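Local coordinates for protein glutathione S-Transferase (Caenorhabditis elegans, PDB 1YQ1) that probably catalyses the transfer of glutathione to electrophilic substrates, releasing a halide anion from halogenated ones, as a sigma-class glutathione transferase, at residues 97-102 with 125-130; 90-95 with 136-141; 147-152 with 188-193; 8-13 with 34-39. All coordinates share one frame; numbering follows the deposited sequence.

How the interactions relate
The four contacts illustrate how chemistry follows place in a glutathione transferase. Interactions 1 and 2 join the same two long antiparallel helices, 83-109 and 121-144, at successive levels. Interaction 2 is fully buried and purely aliphatic, whereas interaction 1, about 13 Å away between centres, pairs rings inside with a carboxylate and a water outside. Interaction 3 belongs to the same helical domain and touches interaction 2 through L150, which packs on V92, L138 and L141; there a loop and the C-terminal part of a helix meet, partly buried, by aromatic and lysine-methylene packing. Interaction 4 lies in the thioredoxin-like domain, a surface contact in which strand pairing gives way to exposed aromatic and proline packing.

Interaction 1: residues 97-102 with 125-130; sequences KDFLAE and EFFLPA
F99 and F127 meet through their CE1 atoms on the inner side of two antiparallel helices, and E102 and A130 meet one step further out. The helix segments run at 166° to each other with their axes 10.4 Å apart, a spacing wide enough to take a pair of phenylalanines. F99 CE1 lies 4.1 Å from F127 CE1, the two side chains slanting across one another. Both send CG opposite the backbone N (chi1 170° in F99 and 167° in F127), which swings each ring off its helix into the same interior layer. That layer is closed by further aromatics, for F99 also stacks with Y134 and F127 with F106, while N165 and L169 of helix 157-171 touch F99. The outer side is looser. E102 lays its CG against the methyl of A130, CG to CB 4.1 Å, then bends at chi2 so that the carboxylate turns from the apolar layer. A water gives a weak bond to E102 OE1 at 3.3 Å and a second to F126 O at 3.2 Å. With burial inside and only a thin water link outside, the helices are held here mainly by hydrophobic packing, and the carboxylate, near solvent, probably keeps its charge.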
loop_
_atom_site.group_PDB
_atom_site.type_symbol
_atom_site.label_atom_id
_atom_site.label_comp_id
_atom_site.label_asym_id
_atom_site.label_seq_id
_atom_site.Cartn_x
_atom_site.Cartn_y
_atom_site.Cartn_z
ATOM N N LYS A 97 -5.898 2.859 1.957
ATOM C CA LYS A 97 -4.844 2.621 2.919
ATOM C C LYS A 97 -4.391 3.935 3.547
ATOM O O LYS A 97 -4.275 4.035 4.772
ATOM C CB LYS A 97 -3.685 1.935 2.223
ATOM C CG LYS A 97 -3.129 0.755 2.971
ATOM C CD LYS A 97 -4.141 -0.357 3.136
ATOM C CE LYS A 97 -3.475 -1.575 3.773
ATOM N NZ LYS A 97 -2.367 -2.128 2.932
ATOM N N ASP A 98 -4.129 4.943 2.718
ATOM C CA ASP A 98 -3.716 6.232 3.250
ATOM C C ASP A 98 -4.790 6.683 4.219
ATOM O O ASP A 98 -4.487 7.170 5.301
ATOM C CB ASP A 98 -3.587 7.290 2.153
ATOM C CG ASP A 98 -2.324 7.149 1.338
ATOM O OD1 ASP A 98 -1.496 6.265 1.653
ATOM O OD2 ASP A 98 -2.162 7.935 0.375
ATOM N N PHE A 99 -6.050 6.526 3.822
ATOM C CA PHE A 99 -7.152 6.930 4.680
ATOM C C PHE A 99 -7.180 6.108 5.940
ATOM O O PHE A 99 -7.244 6.657 7.041
ATOM C CB PHE A 99 -8.504 6.749 4.012
ATOM C CG PHE A 99 -9.657 6.931 4.962
ATOM C CD1 PHE A 99 -9.966 8.190 5.464
ATOM C CD2 PHE A 99 -10.402 5.843 5.388
ATOM C CE1 PHE A 99 -10.999 8.362 6.374
ATOM C CE2 PHE A 99 -11.441 6.004 6.304
ATOM C CZ PHE A 99 -11.738 7.266 6.796
ATOM N N LEU A 100 -7.177 4.789 5.778
ATOM C CA LEU A 100 -7.201 3.907 6.929
ATOM C C LEU A 100 -6.236 4.444 7.987
ATOM O O LEU A 100 -6.621 4.667 9.134
ATOM C CB LEU A 100 -6.816 2.487 6.528
ATOM C CG LEU A 100 -7.005 1.504 7.681
ATOM C CD1 LEU A 100 -8.433 1.621 8.193
ATOM C CD2 LEU A 100 -6.698 0.089 7.236
ATOM N N ALA A 101 -4.991 4.682 7.596
ATOM C CA ALA A 101 -4.014 5.215 8.531
ATOM C C ALA A 101 -4.523 6.446 9.291
ATOM O O ALA A 101 -4.114 6.693 10.418
ATOM C CB ALA A 101 -2.732 5.556 7.798
ATOM N N GLU A 102 -5.402 7.230 8.686
ATOM C CA GLU A 102 -5.913 8.400 9.385
ATOM C C GLU A 102 -6.947 7.943 10.399
ATOM O O GLU A 102 -6.923 8.367 11.553
ATOM C CB GLU A 102 -6.553 9.406 8.415
ATOM C CG GLU A 102 -5.600 9.925 7.350
ATOM C CD GLU A 102 -4.325 10.531 7.926
ATOM O OE1 GLU A 102 -4.389 11.102 9.036
ATOM O OE2 GLU A 102 -3.263 10.444 7.259
ATOM N N GLU A 125 -11.267 17.704 13.691
ATOM C CA GLU A 125 -11.327 18.749 12.648
ATOM C C GLU A 125 -9.905 18.757 12.096
ATOM O O GLU A 125 -9.241 19.789 11.986
ATOM C CB GLU A 125 -11.640 20.106 13.266
ATOM C CG GLU A 125 -12.656 20.078 14.415
ATOM C CD GLU A 125 -13.959 19.362 14.060
ATOM O OE1 GLU A 125 -14.072 18.820 12.931
ATOM O OE2 GLU A 125 -14.872 19.340 14.918
ATOM N N PHE A 126 -9.469 17.552 11.740
ATOM C CA PHE A 126 -8.119 17.225 11.274
ATOM C C PHE A 126 -8.428 15.872 10.583
ATOM O O PHE A 126 -7.862 15.518 9.542
ATOM C CB PHE A 126 -7.287 17.067 12.558
ATOM C CG PHE A 126 -5.840 16.751 12.364
ATOM C CD1 PHE A 126 -5.440 15.565 11.761
ATOM C CD2 PHE A 126 -4.875 17.577 12.922
ATOM C CE1 PHE A 126 -4.088 15.203 11.727
ATOM C CE2 PHE A 126 -3.521 17.229 12.894
ATOM C CZ PHE A 126 -3.119 16.040 12.302
ATOM N N PHE A 127 -9.370 15.138 11.180
ATOM C CA PHE A 127 -9.814 13.846 10.672
ATOM C C PHE A 127 -10.810 14.034 9.537
ATOM O O PHE A 127 -10.717 13.372 8.502
ATOM C CB PHE A 127 -10.478 13.034 11.782
ATOM C CG PHE A 127 -11.230 11.835 11.281
ATOM C CD1 PHE A 127 -10.550 10.713 10.831
ATOM C CD2 PHE A 127 -12.619 11.846 11.214
ATOM C CE1 PHE A 127 -11.236 9.620 10.319
ATOM C CE2 PHE A 127 -13.318 10.757 10.703
ATOM C CZ PHE A 127 -12.625 9.642 10.252
ATOM N N LEU A 128 -11.773 14.930 9.739
ATOM C CA LEU A 128 -12.783 15.211 8.718
ATOM C C LEU A 128 -12.176 15.694 7.401
ATOM O O LEU A 128 -12.576 15.248 6.324
ATOM C CB LEU A 128 -13.782 16.252 9.227
ATOM C CG LEU A 128 -14.758 15.752 10.295
ATOM C CD1 LEU A 128 -15.445 16.929 10.952
ATOM C CD2 LEU A 128 -15.768 14.803 9.668
ATOM N N PRO A 129 -11.215 16.630 7.464
ATOM C CA PRO A 129 -10.597 17.120 6.229
ATOM C C PRO A 129 -9.898 15.989 5.473
ATOM O O PRO A 129 -9.617 16.104 4.282
ATOM C CB PRO A 129 -9.628 18.192 6.726
ATOM C CG PRO A 129 -9.315 17.756 8.124
ATOM C CD PRO A 129 -10.649 17.309 8.641
ATOM N N ALA A 130 -9.611 14.900 6.180
ATOM C CA ALA A 130 -8.976 13.736 5.574
ATOM C C ALA A 130 -10.136 12.847 5.154
ATOM O O ALA A 130 -10.177 12.302 4.051
ATOM C CB ALA A 130 -8.104 13.019 6.599
HETATM O O HOH W 1 -4.974 14.391 8.891
#

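Interaction 2: residues 90-95 with 136-141; sequences DAVHDL and NILNGL
L95 and I137 both extend their side chains opposite the backbone N, CG of L95 at chi1 -178° and CG1 of I137 at chi1 170°, and the two branched chains consequently reach straight into the space between their helices and meet tip to tip. The isoleucine offers two methyls to a single partner: L95 CD2 faces I137 CD1 and also approaches I137 CG2. The modelled separations are short, but at this resolution they say little more than that the groups are in contact. One turn earlier on helix 83-109, V92 directs CG2 across the gap, where two leucines receive it. L138 CD1 comes to 4.1 Å from V92 CG2, its chain crossing the valine at about a right angle, and L141 CD1 lies 4.2 Å from the same methyl. L138 CD1 also comes to 4.4 Å from L95 CD2 and thereby bridges the two turns. All five side chains are buried and the touches are aliphatic, almost all methyl to methyl, with nothing directional to fix the register beyond the fit of the branches. The axes of the two segments approach to 11.5 Å, with a signed crossing angle of -156°. Helix 157-171 closes one flank, with A158 against V92 and V162 against L138, and helix 181-191 adds L183 beside L138; I137 meets M49 of the second subunit, so the core of the helical bundle continues towards the dimer interface.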
loop_
_atom_site.group_PDB
_atom_site.type_symbol
_atom_site.label_atom_id
_atom_site.label_comp_id
_atom_site.label_asym_id
_atom_site.label_seq_id
_atom_site.Cartn_x
_atom_site.Cartn_y
_atom_site.Cartn_z
ATOM N N ASP A 90 -5.634 -0.559 -8.036
ATOM C CA ASP A 90 -4.461 -0.502 -7.173
ATOM C C ASP A 90 -4.364 0.856 -6.518
ATOM O O ASP A 90 -4.014 0.971 -5.345
ATOM C CB ASP A 90 -3.186 -0.740 -7.968
ATOM C CG ASP A 90 -2.993 -2.186 -8.329
ATOM O OD1 ASP A 90 -3.464 -3.043 -7.561
ATOM O OD2 ASP A 90 -2.352 -2.473 -9.364
ATOM N N ALA A 91 -4.680 1.886 -7.288
ATOM C CA ALA A 91 -4.620 3.252 -6.793
ATOM C C ALA A 91 -5.704 3.539 -5.783
ATOM O O ALA A 91 -5.444 4.143 -4.761
ATOM C CB ALA A 91 -4.728 4.226 -7.949
ATOM N N VAL A 92 -6.928 3.118 -6.066
ATOM C CA VAL A 92 -8.007 3.376 -5.132
ATOM C C VAL A 92 -7.678 2.614 -3.855
ATOM O O VAL A 92 -7.969 3.084 -2.760
ATOM C CB VAL A 92 -9.389 2.951 -5.729
ATOM C CG1 VAL A 92 -9.412 1.478 -5.940
ATOM C CG2 VAL A 92 -10.540 3.386 -4.827
ATOM N N HIS A 93 -7.035 1.455 -3.991
ATOM C CA HIS A 93 -6.648 0.666 -2.815
ATOM C C HIS A 93 -5.630 1.418 -1.945
ATOM O O HIS A 93 -5.763 1.475 -0.723
ATOM C CB HIS A 93 -6.069 -0.690 -3.230
ATOM C CG HIS A 93 -5.675 -1.554 -2.071
ATOM N ND1 HIS A 93 -4.433 -1.486 -1.477
ATOM C CD2 HIS A 93 -6.372 -2.485 -1.375
ATOM C CE1 HIS A 93 -4.380 -2.339 -0.470
ATOM N NE2 HIS A 93 -5.545 -2.956 -0.385
ATOM N N ASP A 94 -4.615 1.984 -2.582
ATOM C CA ASP A 94 -3.605 2.760 -1.882
ATOM C C ASP A 94 -4.270 3.920 -1.141
ATOM O O ASP A 94 -3.911 4.250 -0.019
ATOM C CB ASP A 94 -2.596 3.329 -2.883
ATOM C CG ASP A 94 -1.540 2.316 -3.308
ATOM O OD1 ASP A 94 -1.774 1.088 -3.155
ATOM O OD2 ASP A 94 -0.479 2.764 -3.808
ATOM N N LEU A 95 -5.243 4.544 -1.785
ATOM C CA LEU A 95 -5.948 5.676 -1.191
ATOM C C LEU A 95 -6.610 5.232 0.108
ATOM O O LEU A 95 -6.447 5.859 1.155
ATOM C CB LEU A 95 -7.013 6.206 -2.160
ATOM C CG LEU A 95 -7.746 7.424 -1.611
ATOM C CD1 LEU A 95 -6.817 8.603 -1.631
ATOM C CD2 LEU A 95 -9.003 7.684 -2.411
ATOM N N ASN A 136 -14.523 12.373 -1.215
ATOM C CA ASN A 136 -14.695 13.101 -2.474
ATOM C C ASN A 136 -14.066 12.346 -3.629
ATOM O O ASN A 136 -14.753 11.914 -4.542
ATOM C CB ASN A 136 -14.076 14.496 -2.378
ATOM C CG ASN A 136 -14.866 15.424 -1.477
ATOM O OD1 ASN A 136 -14.396 16.500 -1.113
ATOM N ND2 ASN A 136 -16.076 15.010 -1.115
ATOM N N ILE A 137 -12.751 12.191 -3.599
ATOM C CA ILE A 137 -12.078 11.460 -4.658
ATOM C C ILE A 137 -12.860 10.164 -4.851
ATOM O O ILE A 137 -13.011 9.669 -5.963
ATOM C CB ILE A 137 -10.574 11.196 -4.281
ATOM C CG1 ILE A 137 -9.926 10.212 -5.257
ATOM C CG2 ILE A 137 -10.462 10.717 -2.859
ATOM C CD1 ILE A 137 -10.350 8.776 -5.103
ATOM N N LEU A 138 -13.396 9.639 -3.759
ATOM C CA LEU A 138 -14.164 8.407 -3.814
ATOM C C LEU A 138 -15.473 8.645 -4.557
ATOM O O LEU A 138 -15.952 7.765 -5.265
ATOM C CB LEU A 138 -14.422 7.889 -2.392
ATOM C CG LEU A 138 -14.298 6.379 -2.172
ATOM C CD1 LEU A 138 -12.974 5.878 -2.706
ATOM C CD2 LEU A 138 -14.410 6.077 -0.701
ATOM N N ASN A 139 -16.047 9.833 -4.397
ATOM C CA ASN A 139 -17.293 10.185 -5.084
ATOM C C ASN A 139 -17.039 10.433 -6.573
ATOM O O ASN A 139 -17.852 10.062 -7.422
ATOM C CB ASN A 139 -17.913 11.451 -4.496
ATOM C CG ASN A 139 -18.344 11.282 -3.063
ATOM O OD1 ASN A 139 -19.065 10.342 -2.724
ATOM N ND2 ASN A 139 -17.918 12.208 -2.209
ATOM N N GLY A 140 -15.915 11.081 -6.875
ATOM C CA GLY A 140 -15.566 11.372 -8.253
ATOM C C GLY A 140 -15.625 10.129 -9.113
ATOM O O GLY A 140 -16.207 10.139 -10.193
ATOM N N LEU A 141 -15.014 9.050 -8.632
ATOM C CA LEU A 141 -15.014 7.782 -9.352
ATOM C C LEU A 141 -16.448 7.291 -9.404
ATOM O O LEU A 141 -16.963 6.929 -10.452
ATOM C CB LEU A 141 -14.154 6.764 -8.606
ATOM C CG LEU A 141 -12.763 7.294 -8.279
ATOM C CD1 LEU A 141 -12.052 6.367 -7.318
ATOM C CD2 LEU A 141 -11.989 7.445 -9.568
#

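Interaction 3: residues 147-152 with 188-193; sequences SGFLIG and EKVNSY
The loop 147-152 passes the C-terminal part of helix 181-191 with G148 and K189 as the nearest backbones, CA to CA 7.5 Å, and G148 has a positive phi (97°) at a place where a side chain would run into K189 CE. K189 runs its methylenes along this loop: CE lies 3.4 Å from S147 O and CD 3.6 Å from G148 O, contacts of packing and not of bonding. The same CD sits over one face of the F149 ring, while V190 CG2 comes to the ring's edge, 4.5 Å from F149 CE1. On its far rim F149 CZ meets Y193 CE2 at 3.6 Å, the planes turned 61° apart and neither ring lying over the other. Y193 reaches there with CG opposite its backbone N, and its hydroxyl is bonded beyond the pair to D154, just as S147 OG is bonded to S153 O. F149 thus joins the loop to the segment 188-193. Around it, D159 OD1 receives the N-H of L150, and I151 O has a weak bond with T156 OG1. With T156 and D159 spaced as T-x-x-D at the start of helix 157-171, the setting is consistent with the N-capping box known at the equivalent helix of glutathione transferases.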
loop_
_atom_site.group_PDB
_atom_site.type_symbol
_atom_site.label_atom_id
_atom_site.label_comp_id
_atom_site.label_asym_id
_atom_site.label_seq_id
_atom_site.Cartn_x
_atom_site.Cartn_y
_atom_site.Cartn_z
ATOM N N SER A 147 -21.109 1.590 -13.803
ATOM C CA SER A 147 -21.443 0.289 -13.253
ATOM C C SER A 147 -21.988 0.358 -11.840
ATOM O O SER A 147 -22.693 -0.551 -11.390
ATOM C CB SER A 147 -20.218 -0.612 -13.271
ATOM O OG SER A 147 -20.603 -1.929 -12.941
ATOM N N GLY A 148 -21.677 1.448 -11.148
ATOM C CA GLY A 148 -22.127 1.599 -9.776
ATOM C C GLY A 148 -20.996 1.182 -8.854
ATOM O O GLY A 148 -21.081 1.320 -7.635
ATOM N N PHE A 149 -19.933 0.659 -9.462
ATOM C CA PHE A 149 -18.743 0.227 -8.751
ATOM C C PHE A 149 -17.644 1.263 -8.954
ATOM O O PHE A 149 -17.568 1.899 -9.997
ATOM C CB PHE A 149 -18.285 -1.126 -9.276
ATOM C CG PHE A 149 -19.205 -2.249 -8.920
ATOM C CD1 PHE A 149 -19.235 -2.749 -7.627
ATOM C CD2 PHE A 149 -20.032 -2.818 -9.874
ATOM C CE1 PHE A 149 -20.074 -3.800 -7.289
ATOM C CE2 PHE A 149 -20.877 -3.874 -9.546
ATOM C CZ PHE A 149 -20.897 -4.366 -8.251
ATOM N N LEU A 150 -16.793 1.433 -7.953
ATOM C CA LEU A 150 -15.710 2.409 -8.024
ATOM C C LEU A 150 -15.039 2.535 -9.395
ATOM O O LEU A 150 -14.946 3.634 -9.946
ATOM C CB LEU A 150 -14.663 2.085 -6.961
ATOM C CG LEU A 150 -15.120 2.480 -5.571
ATOM C CD1 LEU A 150 -14.348 1.691 -4.539
ATOM C CD2 LEU A 150 -14.940 3.985 -5.406
ATOM N N ILE A 151 -14.539 1.428 -9.932
ATOM C CA ILE A 151 -13.911 1.472 -11.229
ATOM C C ILE A 151 -14.169 0.170 -11.966
ATOM O O ILE A 151 -14.344 -0.886 -11.348
ATOM C CB ILE A 151 -12.379 1.753 -11.135
ATOM C CG1 ILE A 151 -11.618 0.482 -10.800
ATOM C CG2 ILE A 151 -12.098 2.835 -10.112
ATOM C CD1 ILE A 151 -11.360 -0.390 -12.006
ATOM N N GLY A 152 -14.204 0.261 -13.294
ATOM C CA GLY A 152 -14.454 -0.902 -14.123
ATOM C C GLY A 152 -15.929 -1.125 -14.412
ATOM O O GLY A 152 -16.804 -0.462 -13.832
ATOM N N GLU A 188 -24.241 -0.871 -0.734
ATOM C CA GLU A 188 -25.355 -1.784 -0.951
ATOM C C GLU A 188 -25.012 -2.785 -2.055
ATOM O O GLU A 188 -25.226 -3.988 -1.907
ATOM C CB GLU A 188 -26.613 -0.989 -1.322
ATOM C CG GLU A 188 -27.761 -1.816 -1.892
ATOM C CD GLU A 188 -28.074 -3.049 -1.064
ATOM O OE1 GLU A 188 -28.705 -2.911 0.011
ATOM O OE2 GLU A 188 -27.682 -4.157 -1.490
ATOM N N LYS A 189 -24.459 -2.283 -3.153
ATOM C CA LYS A 189 -24.097 -3.132 -4.279
ATOM C C LYS A 189 -23.136 -4.257 -3.938
ATOM O O LYS A 189 -23.200 -5.332 -4.520
ATOM C CB LYS A 189 -23.490 -2.288 -5.403
ATOM C CG LYS A 189 -24.491 -1.780 -6.421
ATOM C CD LYS A 189 -23.788 -1.106 -7.583
ATOM C CE LYS A 189 -24.753 -0.834 -8.724
ATOM N NZ LYS A 189 -25.321 -2.101 -9.261
ATOM N N VAL A 190 -22.243 -4.015 -2.993
ATOM C CA VAL A 190 -21.262 -5.025 -2.638
ATOM C C VAL A 190 -21.798 -6.117 -1.709
ATOM O O VAL A 190 -21.630 -7.316 -1.986
ATOM C CB VAL A 190 -20.025 -4.367 -2.000
ATOM C CG1 VAL A 190 -18.945 -5.414 -1.760
ATOM C CG2 VAL A 190 -19.511 -3.261 -2.906
ATOM N N ASN A 191 -22.439 -5.698 -0.616
ATOM C CA ASN A 191 -23.010 -6.609 0.379
ATOM C C ASN A 191 -24.006 -7.593 -0.241
ATOM O O ASN A 191 -24.031 -8.788 0.091
ATOM C CB ASN A 191 -23.718 -5.791 1.453
ATOM C CG ASN A 191 -22.768 -4.907 2.230
ATOM O OD1 ASN A 191 -23.165 -3.858 2.750
ATOM N ND2 ASN A 191 -21.508 -5.332 2.336
ATOM N N SER A 192 -24.824 -7.063 -1.144
ATOM C CA SER A 192 -25.849 -7.830 -1.839
ATOM C C SER A 192 -25.306 -8.672 -2.981
ATOM O O SER A 192 -25.987 -9.560 -3.482
ATOM C CB SER A 192 -26.906 -6.876 -2.378
ATOM O OG SER A 192 -26.288 -5.817 -3.083
ATOM N N TYR A 193 -24.079 -8.396 -3.393
ATOM C CA TYR A 193 -23.479 -9.134 -4.489
ATOM C C TYR A 193 -23.546 -10.644 -4.267
ATOM O O TYR A 193 -23.185 -11.146 -3.205
ATOM C CB TYR A 193 -22.022 -8.707 -4.664
ATOM C CG TYR A 193 -21.506 -8.888 -6.075
ATOM C CD1 TYR A 193 -21.106 -10.137 -6.536
ATOM C CD2 TYR A 193 -21.454 -7.810 -6.959
ATOM C CE1 TYR A 193 -20.676 -10.312 -7.830
ATOM C CE2 TYR A 193 -21.021 -7.978 -8.262
ATOM C CZ TYR A 193 -20.636 -9.234 -8.691
ATOM O OH TYR A 193 -20.226 -9.412 -9.991
#

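Interaction 4: residues 8-13 with 34-39; sequences YFFFRG and MNPDQT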
loop_
_atom_site.group_PDB
_atom_site.type_symbol
_atom_site.label_atom_id
_atom_site.label_comp_id
_atom_site.label_asym_id
_atom_site.label_seq_id
_atom_site.Cartn_x
_atom_site.Cartn_y
_atom_site.Cartn_z
ATOM N N TYR A 8 -5.626 -15.323 10.180
ATOM C CA TYR A 8 -5.945 -13.965 10.622
ATOM C C TYR A 8 -6.834 -13.992 11.869
ATOM O O TYR A 8 -7.313 -15.040 12.258
ATOM C CB TYR A 8 -6.645 -13.200 9.495
ATOM C CG TYR A 8 -6.772 -11.723 9.762
ATOM C CD1 TYR A 8 -5.654 -10.887 9.731
ATOM C CD2 TYR A 8 -8.003 -11.166 10.095
ATOM C CE1 TYR A 8 -5.763 -9.529 10.032
ATOM C CE2 TYR A 8 -8.124 -9.815 10.399
ATOM C CZ TYR A 8 -7.003 -9.006 10.370
ATOM O OH TYR A 8 -7.135 -7.690 10.721
ATOM N N PHE A 9 -7.076 -12.838 12.476
ATOM C CA PHE A 9 -7.862 -12.773 13.701
ATOM C C PHE A 9 -9.369 -12.905 13.593
ATOM O O PHE A 9 -9.945 -12.780 12.523
ATOM C CB PHE A 9 -7.532 -11.490 14.441
ATOM C CG PHE A 9 -6.067 -11.231 14.556
ATOM C CD1 PHE A 9 -5.223 -12.193 15.100
ATOM C CD2 PHE A 9 -5.520 -10.039 14.092
ATOM C CE1 PHE A 9 -3.855 -11.979 15.181
ATOM C CE2 PHE A 9 -4.150 -9.811 14.167
ATOM C CZ PHE A 9 -3.317 -10.788 14.714
ATOM N N PHE A 10 -10.002 -13.145 14.737
ATOM C CA PHE A 10 -11.448 -13.326 14.824
ATOM C C PHE A 10 -12.235 -12.185 14.190
ATOM O O PHE A 10 -13.322 -12.406 13.657
ATOM C CB PHE A 10 -11.894 -13.477 16.295
ATOM C CG PHE A 10 -11.425 -14.767 16.970
ATOM C CD1 PHE A 10 -12.147 -15.954 16.828
ATOM C CD2 PHE A 10 -10.264 -14.792 17.748
ATOM C CE1 PHE A 10 -11.720 -17.130 17.444
ATOM C CE2 PHE A 10 -9.837 -15.971 18.366
ATOM C CZ PHE A 10 -10.564 -17.133 18.213
ATOM N N PHE A 11 -11.691 -10.973 14.225
ATOM C CA PHE A 11 -12.406 -9.823 13.688
ATOM C C PHE A 11 -12.193 -9.524 12.216
ATOM O O PHE A 11 -11.332 -10.117 11.559
ATOM C CB PHE A 11 -12.079 -8.576 14.510
ATOM C CG PHE A 11 -10.620 -8.221 14.520
ATOM C CD1 PHE A 11 -9.687 -9.057 15.122
ATOM C CD2 PHE A 11 -10.177 -7.052 13.917
ATOM C CE1 PHE A 11 -8.341 -8.736 15.122
ATOM C CE2 PHE A 11 -8.832 -6.727 13.912
ATOM C CZ PHE A 11 -7.908 -7.577 14.519
ATOM N N ARG A 12 -12.992 -8.589 11.706
ATOM C CA ARG A 12 -12.927 -8.186 10.306
ATOM C C ARG A 12 -11.561 -7.632 9.928
ATOM O O ARG A 12 -10.890 -8.135 9.017
ATOM C CB ARG A 12 -13.994 -7.133 10.035
ATOM C CG ARG A 12 -15.232 -7.682 9.394
ATOM C CD ARG A 12 -16.465 -6.924 9.811
ATOM N NE ARG A 12 -16.434 -5.515 9.437
ATOM C CZ ARG A 12 -15.806 -4.569 10.121
ATOM N NH1 ARG A 12 -15.142 -4.869 11.233
ATOM N NH2 ARG A 12 -15.844 -3.318 9.695
ATOM N N GLY A 13 -11.177 -6.569 10.625
ATOM C CA GLY A 13 -9.897 -5.936 10.393
ATOM C C GLY A 13 -9.449 -5.838 8.952
ATOM O O GLY A 13 -10.215 -5.462 8.065
HETATM N N MSE A 34 -6.954 -16.418 14.381
HETATM C CA MSE A 34 -5.928 -16.359 15.407
HETATM C C MSE A 34 -6.383 -15.492 16.557
HETATM O O MSE A 34 -7.109 -14.518 16.375
HETATM C CB MSE A 34 -4.627 -15.800 14.835
HETATM C CG MSE A 34 -3.791 -16.839 14.128
HETATM SE SE MSE A 34 -3.395 -18.307 15.323
HETATM C CE MSE A 34 -4.625 -19.620 14.623
ATOM N N ASN A 35 -5.946 -15.845 17.752
ATOM C CA ASN A 35 -6.330 -15.091 18.924
ATOM C C ASN A 35 -5.425 -13.878 19.101
ATOM O O ASN A 35 -4.235 -14.004 19.390
ATOM C CB ASN A 35 -6.266 -15.990 20.155
ATOM C CG ASN A 35 -7.217 -15.551 21.236
ATOM O OD1 ASN A 35 -7.283 -16.164 22.297
ATOM N ND2 ASN A 35 -7.968 -14.484 20.974
ATOM N N PRO A 36 -5.980 -12.679 18.911
ATOM C CA PRO A 36 -5.177 -11.470 19.067
ATOM C C PRO A 36 -4.800 -11.319 20.538
ATOM O O PRO A 36 -3.808 -10.674 20.884
ATOM C CB PRO A 36 -6.121 -10.379 18.586
ATOM C CG PRO A 36 -7.453 -10.906 19.029
ATOM C CD PRO A 36 -7.383 -12.348 18.620
ATOM N N ASP A 37 -5.606 -11.935 21.396
ATOM C CA ASP A 37 -5.398 -11.900 22.838
ATOM C C ASP A 37 -4.734 -13.175 23.319
ATOM O O ASP A 37 -4.949 -13.585 24.453
ATOM C CB ASP A 37 -6.740 -11.751 23.553
ATOM C CG ASP A 37 -7.297 -10.346 23.472
ATOM O OD1 ASP A 37 -6.503 -9.384 23.381
ATOM O OD2 ASP A 37 -8.537 -10.205 23.519
ATOM N N GLN A 38 -3.924 -13.803 22.473
ATOM C CA GLN A 38 -3.279 -15.054 22.862
ATOM C C GLN A 38 -2.091 -15.427 21.986
ATOM O O GLN A 38 -1.439 -16.446 22.210
ATOM C CB GLN A 38 -4.321 -16.193 22.857
ATOM C CG GLN A 38 -3.774 -17.631 22.991
ATOM C CD GLN A 38 -3.114 -17.927 24.340
ATOM O OE1 GLN A 38 -2.263 -17.168 24.812
ATOM N NE2 GLN A 38 -3.496 -19.049 24.955
ATOM N N THR A 39 -1.794 -14.601 20.994
ATOM C CA THR A 39 -0.668 -14.892 20.109
ATOM C C THR A 39 0.649 -15.070 20.871
ATOM O O THR A 39 1.174 -14.114 21.450
ATOM C CB THR A 39 -0.487 -13.772 19.058
ATOM O OG1 THR A 39 -1.596 -13.794 18.144
ATOM C CG2 THR A 39 0.823 -13.962 18.295
#
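F9 lies against P36 and the selenomethionine M34 where the first strand runs out. P36 CB stands over one face of the F9 ring in a CH-pi contact, 4.2 Å from its centroid and 20° off the normal. M34 O sits at the edge of the same ring, and F9 CD1 packs on M34 CB at 3.7 Å. With CG beside its own backbone N (chi1 -47°), F9 sets its ring along the loop 34-39. An alanine in place of F9 is likely to take away the ring face next to P36 CB, ending that CH-pi contact, and to leave M34 CB less covered. F10 adds a second ring: its edge meets P36 CD at 3.9 Å from CD2, and its CE2 approaches N35 ND2, ring and amide planes standing 86° apart. The backbones pair in parallel, F9 with M34, as M34 N donates to Y8 O at 2.6 Å, a length made less sure by crowding round that oxygen. This is the beta-alpha-beta unit opening the thioredoxin-like domain, in which helix 16-25 links strands 4-9 and 30-34. The loop after the second strand is braced by N35 O, which accepts T39 OG1 at 2.9 Å and Q38 N at 3.1 Å from opposite faces of its plane. Further out, R19 on the connecting helix binds F9 O and F11 O through its two terminal nitrogens, and Y8 OH is bonded to L14 N.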